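Cpftsy (Physcomitrella patens, PDB 4AK9) probably acts as the chloroplast signal recognition particle receptor, a SIMIBI-class GTPase that takes part in protein transport during chloroplast biogenesis. Local coordinates at residues Y39-L42 against D43-E46; L82-G85 against P86-K89; I96-L99 against L100-V104; P306-A309 against Q310-V313. All blocks are in the same frame, centred on the assembly; numbering follows the deposited sequence.

Contact 1 (Y39-L42 against D43-E46); sequences YWNL and DESE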
loop_
_atom_site.group_PDB
_atom_site.type_symbol
_atom_site.label_atom_id
_atom_site.label_comp_id
_atom_site.label_asym_id
_atom_site.label_seq_id
_atom_site.Cartn_x
_atom_site.Cartn_y
_atom_site.Cartn_z
ATOM N N TYR A 39 -2.178 -26.272 -4.531
ATOM C CA TYR A 39 -2.006 -26.400 -5.975
ATOM C C TYR A 39 -0.546 -26.456 -6.376
ATOM O O TYR A 39 -0.222 -26.505 -7.573
ATOM C CB TYR A 39 -2.699 -25.255 -6.724
ATOM C CG TYR A 39 -4.194 -25.255 -6.530
ATOM C CD1 TYR A 39 -5.000 -26.186 -7.179
ATOM C CD2 TYR A 39 -4.800 -24.336 -5.688
ATOM C CE1 TYR A 39 -6.374 -26.195 -6.993
ATOM C CE2 TYR A 39 -6.171 -24.332 -5.497
ATOM C CZ TYR A 39 -6.956 -25.263 -6.151
ATOM O OH TYR A 39 -8.324 -25.255 -5.958
ATOM N N TRP A 40 0.346 -26.434 -5.386
ATOM C CA TRP A 40 1.770 -26.408 -5.695
ATOM C C TRP A 40 2.288 -27.757 -6.235
ATOM O O TRP A 40 1.987 -28.831 -5.689
ATOM C CB TRP A 40 2.626 -25.982 -4.500
ATOM C CG TRP A 40 4.053 -25.831 -4.910
ATOM C CD1 TRP A 40 4.640 -24.726 -5.463
ATOM C CD2 TRP A 40 5.063 -26.852 -4.890
ATOM N NE1 TRP A 40 5.966 -24.980 -5.733
ATOM C CE2 TRP A 40 6.241 -26.286 -5.409
ATOM C CE3 TRP A 40 5.082 -28.193 -4.468
ATOM C CZ2 TRP A 40 7.442 -27.008 -5.511
ATOM C CZ3 TRP A 40 6.263 -28.914 -4.579
ATOM C CH2 TRP A 40 7.423 -28.328 -5.101
ATOM N N ASN A 41 3.054 -27.658 -7.317
ATOM C CA ASN A 41 3.858 -28.746 -7.857
ATOM C C ASN A 41 4.980 -28.106 -8.662
ATOM O O ASN A 41 4.955 -26.893 -8.913
ATOM C CB ASN A 41 3.000 -29.680 -8.716
ATOM C CG ASN A 41 2.388 -28.980 -9.912
ATOM O OD1 ASN A 41 3.108 -28.494 -10.794
ATOM N ND2 ASN A 41 1.059 -28.930 -9.954
ATOM N N LEU A 42 5.951 -28.904 -9.094
ATOM C CA LEU A 42 7.171 -28.375 -9.700
ATOM C C LEU A 42 6.975 -27.705 -11.049
ATOM O O LEU A 42 7.752 -26.813 -11.438
ATOM C CB LEU A 42 8.215 -29.489 -9.858
ATOM C CG LEU A 42 8.935 -29.919 -8.586
ATOM C CD1 LEU A 42 9.732 -31.224 -8.845
ATOM C CD2 LEU A 42 9.858 -28.810 -8.095
ATOM N N ASP A 43 5.950 -28.153 -11.761
ATOM C CA ASP A 43 5.648 -27.641 -13.094
ATOM C C ASP A 43 5.110 -26.227 -12.955
ATOM O O ASP A 43 5.563 -25.306 -13.643
ATOM C CB ASP A 43 4.600 -28.528 -13.779
ATOM C CG ASP A 43 4.269 -28.073 -15.197
ATOM O OD1 ASP A 43 5.200 -27.679 -15.962
ATOM O OD2 ASP A 43 3.062 -28.127 -15.539
ATOM N N GLU A 44 4.142 -26.069 -12.057
ATOM C CA GLU A 44 3.526 -24.769 -11.850
ATOM C C GLU A 44 4.215 -23.972 -10.743
ATOM O O GLU A 44 3.681 -22.916 -10.352
ATOM C CB GLU A 44 2.028 -24.935 -11.559
ATOM C CG GLU A 44 1.208 -25.317 -12.808
ATOM C CD GLU A 44 -0.061 -26.091 -12.484
ATOM O OE1 GLU A 44 0.043 -27.308 -12.206
ATOM O OE2 GLU A 44 -1.164 -25.493 -12.520
ATOM N N SER A 45 5.387 -24.430 -10.264
ATOM C CA SER A 45 5.985 -23.807 -9.070
ATOM C C SER A 45 6.113 -22.308 -9.258
ATOM O O SER A 45 5.616 -21.521 -8.442
ATOM C CB SER A 45 7.348 -24.380 -8.707
ATOM O OG SER A 45 7.648 -24.034 -7.367
ATOM N N GLU A 46 6.736 -21.911 -10.362
ATOM C CA GLU A 46 6.974 -20.496 -10.615
ATOM C C GLU A 46 5.694 -19.664 -10.678
ATOM O O GLU A 46 5.659 -18.549 -10.147
ATOM C CB GLU A 46 7.849 -20.295 -11.850
ATOM C CG GLU A 46 9.270 -20.833 -11.672
ATOM C CD GLU A 46 10.093 -20.041 -10.651
ATOM O OE1 GLU A 46 9.780 -20.076 -9.433
ATOM O OE2 GLU A 46 11.073 -19.380 -11.068
#
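Asn41 OD1 is gripped by two backbone amides of the turn that follows it. Glu44 N gives the stronger bond, 2.9 Å from Asn41 OD1 and nearly straight at 169°, although it arrives tilted from the plane of the carbonyl. Asp43 N, 3.0 Å from the same Asn41 OD1, adds a weak, bent bond. The nitrogen branch of the side-chain amide is used too: Asn41 ND2 donates to Glu44 OE1 at 3.0 Å. That oxygen lies in the amide plane of Asn41, yet the N-H reaches it from above the carboxylate plane, since the two flat groups are turned 47° from one another. A chi1 of 61° sets Asn41 CG between its backbone N and carbonyl carbon, folding the amide back toward the turn, where the bonds at both branches fix its rotation. A leucine in its place would probably leave the amides of Asp43 and Glu44 without their side-chain acceptor and the Glu44 carboxylate freer to turn. One residue earlier, the indole edge of Trp40 meets buried Ser45: Trp40 NE1 donates to Ser45 OG, unusually short at 2.5 Å, the hydroxyl tilted from the ring plane; both also touch Ile77 of helix 63-78. Asn41 brackets the loop in an Asx-turn-like way, its i+2 bond weak and its i+3 bond strong, ahead of the Glu44 N-cap of helix 45-58 in the SRP-type helical bundle (N) domain.

Contact 2 (L82-G85 against P86-K89); sequences LKSG and PQIK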
loop_
_atom_site.group_PDB
_atom_site.type_symbol
_atom_site.label_atom_id
_atom_site.label_comp_id
_atom_site.label_asym_id
_atom_site.label_seq_id
_atom_site.Cartn_x
_atom_site.Cartn_y
_atom_site.Cartn_z
ATOM N N LEU A 82 13.047 -27.890 -0.477
ATOM C CA LEU A 82 11.607 -27.810 -0.271
ATOM C C LEU A 82 10.849 -28.591 -1.353
ATOM O O LEU A 82 11.053 -28.356 -2.547
ATOM C CB LEU A 82 11.139 -26.333 -0.277
ATOM C CG LEU A 82 11.732 -25.362 0.747
ATOM C CD1 LEU A 82 11.257 -23.929 0.407
ATOM C CD2 LEU A 82 11.310 -25.752 2.162
ATOM N N LYS A 83 9.931 -29.471 -0.953
ATOM C CA LYS A 83 9.276 -30.383 -1.902
ATOM C C LYS A 83 7.806 -30.532 -1.676
ATOM O O LYS A 83 7.176 -31.463 -2.194
ATOM C CB LYS A 83 9.866 -31.790 -1.808
ATOM C CG LYS A 83 11.303 -31.887 -2.154
ATOM C CD LYS A 83 11.761 -33.298 -1.899
ATOM C CE LYS A 83 13.253 -33.399 -2.038
ATOM N NZ LYS A 83 13.679 -32.969 -3.398
ATOM N N SER A 84 7.234 -29.658 -0.871
ATOM C CA SER A 84 5.817 -29.769 -0.633
ATOM C C SER A 84 5.219 -28.425 -0.212
ATOM O O SER A 84 5.942 -27.524 0.244
ATOM C CB SER A 84 5.530 -30.809 0.449
ATOM O OG SER A 84 5.732 -30.259 1.736
ATOM N N GLY A 85 3.909 -28.313 -0.387
ATOM C CA GLY A 85 3.144 -27.168 0.091
ATOM C C GLY A 85 3.398 -26.842 1.558
ATOM O O GLY A 85 3.759 -25.708 1.889
ATOM N N PRO A 86 3.204 -27.829 2.452
ATOM C CA PRO A 86 3.507 -27.649 3.878
ATOM C C PRO A 86 4.933 -27.170 4.151
ATOM O O PRO A 86 5.120 -26.325 5.055
ATOM C CB PRO A 86 3.306 -29.054 4.452
ATOM C CG PRO A 86 2.213 -29.614 3.591
ATOM C CD PRO A 86 2.480 -29.089 2.202
ATOM N N GLN A 87 5.917 -27.673 3.400
ATOM C CA GLN A 87 7.305 -27.277 3.639
ATOM C C GLN A 87 7.532 -25.827 3.207
ATOM O O GLN A 87 8.320 -25.099 3.818
ATOM C CB GLN A 87 8.285 -28.192 2.899
ATOM C CG GLN A 87 8.440 -29.576 3.528
ATOM C CD GLN A 87 9.204 -30.529 2.618
ATOM O OE1 GLN A 87 10.118 -30.129 1.881
ATOM N NE2 GLN A 87 8.820 -31.797 2.662
ATOM N N ILE A 88 6.856 -25.430 2.131
ATOM C CA ILE A 88 6.989 -24.071 1.608
ATOM C C ILE A 88 6.360 -23.087 2.599
ATOM O O ILE A 88 6.924 -22.017 2.873
ATOM C CB ILE A 88 6.336 -23.964 0.227
ATOM C CG1 ILE A 88 7.218 -24.674 -0.805
ATOM C CG2 ILE A 88 6.137 -22.496 -0.187
ATOM C CD1 ILE A 88 6.519 -24.868 -2.138
ATOM N N LYS A 89 5.217 -23.487 3.152
ATOM C CA LYS A 89 4.510 -22.724 4.174
ATOM C C LYS A 89 5.388 -22.525 5.395
ATOM O O LYS A 89 5.479 -21.418 5.921
ATOM C CB LYS A 89 3.226 -23.448 4.576
ATOM C CG LYS A 89 2.440 -22.775 5.715
ATOM C CD LYS A 89 2.097 -21.334 5.371
ATOM C CE LYS A 89 0.660 -20.984 5.727
ATOM N NZ LYS A 89 0.280 -21.403 7.098
#
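Gln87 lays its side chain along Ser84, its CG 3.3 Å from Ser84 OG, and carries its amide on past the serine to the preceding residue. There Gln87 OE1 accepts from the backbone Lys83 N at 2.9 Å, the N-H coming from above the carbonyl plane of the amide and not along a lone pair. With CG beside the backbone N (chi1 -74°) and the chain extended beyond it, the glutamine runs back from the helix start and reaches the incoming loop. The same residue is held at its backbone: Gln87 N donates to Ser84 OG at 3.1 Å. The hydroxyl can meet it because Ser84 OG is turned between its own backbone N and carbonyl carbon (chi1 80°). Regular helical bonding sets in directly, Ile88 N to Ser84 O at 3.0 Å and Lys89 N to Gly85 O at 2.9 Å. Pro86 sits in the first turn, where a residue without an N-H costs the helix no backbone bond. Leu82 CD2 lies against the Gln87 carbonyl, 3.5 Å from Gln87 O, while Leu82 CD1 makes an apolar contact with Ile88 CG1 at 4.3 Å; both side chains also touch Ile77 of helix 63-78. Lys89 leads away from the turn toward helix 32-37, where its NZ forms a salt bridge with Asp34. A serine N-cap followed by a first-turn proline is a common helix start; here it opens helix 85-101 of the N-domain bundle.

Contact 3 (I96-L99 against L100-V104); sequences IFKL and LTERV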
loop_
_atom_site.group_PDB
_atom_site.type_symbol
_atom_site.label_atom_id
_atom_site.label_comp_id
_atom_site.label_asym_id
_atom_site.label_seq_id
_atom_site.Cartn_x
_atom_site.Cartn_y
_atom_site.Cartn_z
ATOM N N ILE A 96 10.042 -14.926 7.250
ATOM C CA ILE A 96 9.478 -13.697 7.801
ATOM C C ILE A 96 10.049 -13.452 9.185
ATOM O O ILE A 96 10.437 -12.339 9.522
ATOM C CB ILE A 96 7.927 -13.711 7.815
ATOM C CG1 ILE A 96 7.429 -13.705 6.376
ATOM C CG2 ILE A 96 7.393 -12.482 8.574
ATOM C CD1 ILE A 96 5.954 -14.062 6.215
ATOM N N PHE A 97 10.140 -14.504 9.996
ATOM C CA PHE A 97 10.786 -14.370 11.293
ATOM C C PHE A 97 12.229 -13.865 11.170
ATOM O O PHE A 97 12.654 -12.995 11.913
ATOM C CB PHE A 97 10.752 -15.698 12.055
ATOM C CG PHE A 97 11.447 -15.637 13.376
ATOM C CD1 PHE A 97 10.802 -15.118 14.477
ATOM C CD2 PHE A 97 12.762 -16.072 13.511
ATOM C CE1 PHE A 97 11.457 -15.038 15.703
ATOM C CE2 PHE A 97 13.405 -16.011 14.735
ATOM C CZ PHE A 97 12.751 -15.489 15.831
ATOM N N LYS A 98 12.987 -14.409 10.221
ATOM C CA LYS A 98 14.363 -13.949 10.035
ATOM C C LYS A 98 14.466 -12.488 9.642
ATOM O O LYS A 98 15.295 -11.760 10.189
ATOM C CB LYS A 98 15.079 -14.831 9.011
ATOM C CG LYS A 98 15.323 -16.210 9.564
ATOM C CD LYS A 98 16.033 -17.127 8.581
ATOM C CE LYS A 98 17.479 -16.685 8.321
ATOM N NZ LYS A 98 17.618 -15.631 7.265
ATOM N N LEU A 99 13.631 -12.060 8.696
ATOM C CA LEU A 99 13.637 -10.667 8.270
ATOM C C LEU A 99 13.349 -9.760 9.451
ATOM O O LEU A 99 13.898 -8.662 9.526
ATOM C CB LEU A 99 12.567 -10.418 7.218
ATOM C CG LEU A 99 12.860 -10.881 5.800
ATOM C CD1 LEU A 99 11.840 -10.204 4.877
ATOM C CD2 LEU A 99 14.283 -10.491 5.412
ATOM N N LEU A 100 12.496 -10.217 10.379
ATOM C CA LEU A 100 12.115 -9.394 11.543
ATOM C C LEU A 100 13.184 -9.295 12.630
ATOM O O LEU A 100 13.125 -8.429 13.493
ATOM C CB LEU A 100 10.781 -9.881 12.156
ATOM C CG LEU A 100 9.497 -9.557 11.362
ATOM C CD1 LEU A 100 8.328 -10.452 11.883
ATOM C CD2 LEU A 100 9.139 -8.076 11.518
ATOM N N THR A 101 14.164 -10.193 12.595
ATOM C CA THR A 101 15.059 -10.333 13.724
ATOM C C THR A 101 16.560 -10.298 13.395
ATOM O O THR A 101 17.373 -10.039 14.278
ATOM C CB THR A 101 14.805 -11.691 14.422
ATOM O OG1 THR A 101 14.908 -12.742 13.439
ATOM C CG2 THR A 101 13.415 -11.735 15.070
ATOM N N GLU A 102 16.942 -10.628 12.171
ATOM C CA GLU A 102 18.375 -10.801 11.882
ATOM C C GLU A 102 19.207 -9.516 11.934
ATOM O O GLU A 102 20.414 -9.578 12.212
ATOM C CB GLU A 102 18.560 -11.470 10.518
ATOM C CG GLU A 102 18.194 -10.538 9.351
ATOM C CD GLU A 102 17.880 -11.290 8.061
ATOM O OE1 GLU A 102 18.228 -12.497 7.969
ATOM O OE2 GLU A 102 17.299 -10.674 7.131
ATOM N N ARG A 103 18.591 -8.359 11.680
ATOM C CA ARG A 103 19.350 -7.123 11.546
ATOM C C ARG A 103 19.100 -6.116 12.688
ATOM O O ARG A 103 20.014 -5.368 13.086
ATOM C CB ARG A 103 19.064 -6.493 10.161
ATOM C CG ARG A 103 19.504 -5.015 10.017
ATOM C CD ARG A 103 21.063 -4.812 10.082
ATOM N NE ARG A 103 21.403 -3.416 9.802
ATOM C CZ ARG A 103 21.360 -2.452 10.716
ATOM N NH1 ARG A 103 21.019 -2.741 11.965
ATOM N NH2 ARG A 103 21.660 -1.193 10.401
ATOM N N VAL A 104 17.891 -6.097 13.256
ATOM C CA VAL A 104 17.561 -5.046 14.213
ATOM C C VAL A 104 18.033 -5.308 15.620
ATOM O O VAL A 104 18.301 -6.457 16.022
ATOM C CB VAL A 104 16.019 -4.750 14.263
ATOM C CG1 VAL A 104 15.598 -4.024 12.985
ATOM C CG2 VAL A 104 15.242 -6.068 14.452
HETATM O O HOH W 1 15.841 -7.408 11.347
HETATM O O HOH W 2 16.250 -7.978 8.093
#
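Phe97, Lys98 and Leu99 meet the residues three and four places on in a local contact at the C-terminal end of helix 85-101, the N-domain helix that lies beside helix 309-316 of the GTPase domain. Thr101 doubles back on Phe97: its hydroxyl donates to the backbone, Thr101 OG1 to Phe97 O at 2.7 Å. Its methyl meanwhile covers a face of the ring, a CH-pi contact with Thr101 CG2 4.1 Å from the Phe97 centroid. A chi1 of 54° places Thr101 OG1 between the backbone N and the carbonyl carbon, within reach of that oxygen. On the buried side Ile96 and Leu100 lie alongside each other, Ile96 CG2 4.0 Å from Leu100 CD1. Lys98 O accepts two backbone bonds, from Glu102 N at 2.8 Å and Thr101 N at 3.1 Å, as the helix runs out. A water takes over there, giving a proton to Leu99 O and accepting from Arg103 N. Across the outer side Lys98 NZ and Glu102 OE1 form a salt bridge, long at 3.3 Å and weak as a hydrogen bond. The chemistry implies a helix end tied chiefly by backbone, hydroxyl and water bonds, with the charge pair likely to add little.

Contact 4 (P306-A309 against Q310-V313); sequences PFDA and QSFV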
loop_
_atom_site.group_PDB
_atom_site.type_symbol
_atom_site.label_atom_id
_atom_site.label_comp_id
_atom_site.label_asym_id
_atom_site.label_seq_id
_atom_site.Cartn_x
_atom_site.Cartn_y
_atom_site.Cartn_z
ATOM N N PRO A 306 3.750 -5.021 23.504
ATOM C CA PRO A 306 5.160 -5.063 23.123
ATOM C C PRO A 306 5.303 -6.030 21.949
ATOM O O PRO A 306 4.598 -7.040 21.896
ATOM C CB PRO A 306 5.858 -5.602 24.375
ATOM C CG PRO A 306 4.756 -6.346 25.131
ATOM C CD PRO A 306 3.508 -5.558 24.861
ATOM N N PHE A 307 6.179 -5.709 21.000
ATOM C CA PHE A 307 6.297 -6.532 19.819
ATOM C C PHE A 307 7.184 -7.759 20.050
ATOM O O PHE A 307 8.228 -7.687 20.697
ATOM C CB PHE A 307 6.848 -5.702 18.652
ATOM C CG PHE A 307 6.856 -6.442 17.349
ATOM C CD1 PHE A 307 5.684 -6.636 16.650
ATOM C CD2 PHE A 307 8.046 -6.948 16.834
ATOM C CE1 PHE A 307 5.676 -7.344 15.433
ATOM C CE2 PHE A 307 8.049 -7.627 15.627
ATOM C CZ PHE A 307 6.864 -7.830 14.936
ATOM N N ASP A 308 6.770 -8.901 19.518
ATOM C CA ASP A 308 7.632 -10.075 19.484
ATOM C C ASP A 308 7.457 -10.745 18.126
ATOM O O ASP A 308 6.334 -11.041 17.721
ATOM C CB ASP A 308 7.260 -11.059 20.598
ATOM C CG ASP A 308 8.054 -12.335 20.518
ATOM O OD1 ASP A 308 9.283 -12.281 20.780
ATOM O OD2 ASP A 308 7.478 -13.398 20.183
ATOM N N ALA A 309 8.568 -10.988 17.437
ATOM C CA ALA A 309 8.533 -11.464 16.055
ATOM C C ALA A 309 7.858 -12.831 15.940
ATOM O O ALA A 309 7.031 -13.058 15.086
ATOM C CB ALA A 309 9.937 -11.524 15.498
ATOM N N GLN A 310 8.209 -13.759 16.821
ATOM C CA GLN A 310 7.532 -15.057 16.755
ATOM C C GLN A 310 6.010 -14.970 16.982
ATOM O O GLN A 310 5.233 -15.589 16.253
ATOM C CB GLN A 310 8.189 -16.071 17.691
ATOM C CG GLN A 310 7.787 -17.509 17.377
ATOM C CD GLN A 310 8.085 -17.911 15.942
ATOM O OE1 GLN A 310 9.247 -17.954 15.517
ATOM N NE2 GLN A 310 7.024 -18.206 15.174
ATOM N N SER A 311 5.584 -14.203 17.979
ATOM C CA SER A 311 4.148 -14.048 18.246
ATOM C C SER A 311 3.431 -13.427 17.066
ATOM O O SER A 311 2.299 -13.800 16.740
ATOM C CB SER A 311 3.937 -13.132 19.449
ATOM O OG SER A 311 4.715 -13.606 20.542
ATOM N N PHE A 312 4.085 -12.462 16.434
ATOM C CA PHE A 312 3.495 -11.800 15.282
ATOM C C PHE A 312 3.312 -12.792 14.142
ATOM O O PHE A 312 2.241 -12.852 13.514
ATOM C CB PHE A 312 4.391 -10.629 14.856
ATOM C CG PHE A 312 3.983 -9.976 13.573
ATOM C CD1 PHE A 312 2.897 -9.111 13.527
ATOM C CD2 PHE A 312 4.695 -10.227 12.394
ATOM C CE1 PHE A 312 2.527 -8.503 12.305
ATOM C CE2 PHE A 312 4.325 -9.613 11.168
ATOM C CZ PHE A 312 3.240 -8.745 11.149
ATOM N N VAL A 313 4.345 -13.594 13.876
ATOM C CA VAL A 313 4.269 -14.523 12.765
ATOM C C VAL A 313 3.161 -15.550 13.045
ATOM O O VAL A 313 2.354 -15.886 12.157
ATOM C CB VAL A 313 5.631 -15.230 12.492
ATOM C CG1 VAL A 313 5.463 -16.327 11.429
ATOM C CG2 VAL A 313 6.676 -14.194 12.029
HETATM O O HOH W 3 10.499 -13.867 18.707
#
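Phe307 begins the passage from strand 304-306 into helix 309-316 of the GTPase domain, a helix start with an aspartate N-cap. Its ring comes obliquely against that of Phe312, the planes 50° apart, and Phe307 CE1 lies 3.6 Å from Phe312 CB. Both rings also touch Val281 of helix 280-288, and Phe312 meets Phe23 edge-to-face, so the aromatic pair is built into the interior. Asp308 follows as the cap. Holding CG anti to the backbone N (chi1 175°), it swings its carboxylate over the first turn, where Asp308 OD2 takes two bonds from one residue, Ser311 N at 3.0 Å and Ser311 OG at 2.8 Å. Both come to the anti side of that oxygen and somewhat out of the carboxylate plane. The other oxygen works through water, which donates to Asp308 OD1 at 2.9 Å and accepts from Gln310 N at 3.0 Å. The negative charge at this helix start would probably be stabilised by the first-turn amides. Replacing Asp308 by alanine is likely to leave Ser311 N and the Ser311 hydroxyl without their shared acceptor, and the bridging water without one of its holds. Asp308 O in turn accepts from Phe312 N at 3.0 Å. Ala309 then starts the helix proper: Val313 N donates to Ala309 O, and Val313 CG2 packs 3.3 Å from Ala309 O.

The four contacts form two touching pairs. Contacts 1 and 2, centres about 11 Å apart, lie at the far end of the N-domain bundle, where the Trp40 indole bridges them: Trp40 CE2 is 3.6 Å from Ile88 CD1. Helix 85-101 starts at contact 2 and ends at contact 3, whose centre is about 21 Å away. Contacts 3 and 4, again about 11 Å between centres, join the two domains, with Leu100 CD1 3.7 Å from Phe312 CD2 and Thr101 CG2 3.5 Å from Ala309 CB. Contact 1 stays clear of this interface, its nearest atoms about 19 Å from contact 4. The likely P-loop, from the end of strand 117-123 into helix 126-142, belongs to none.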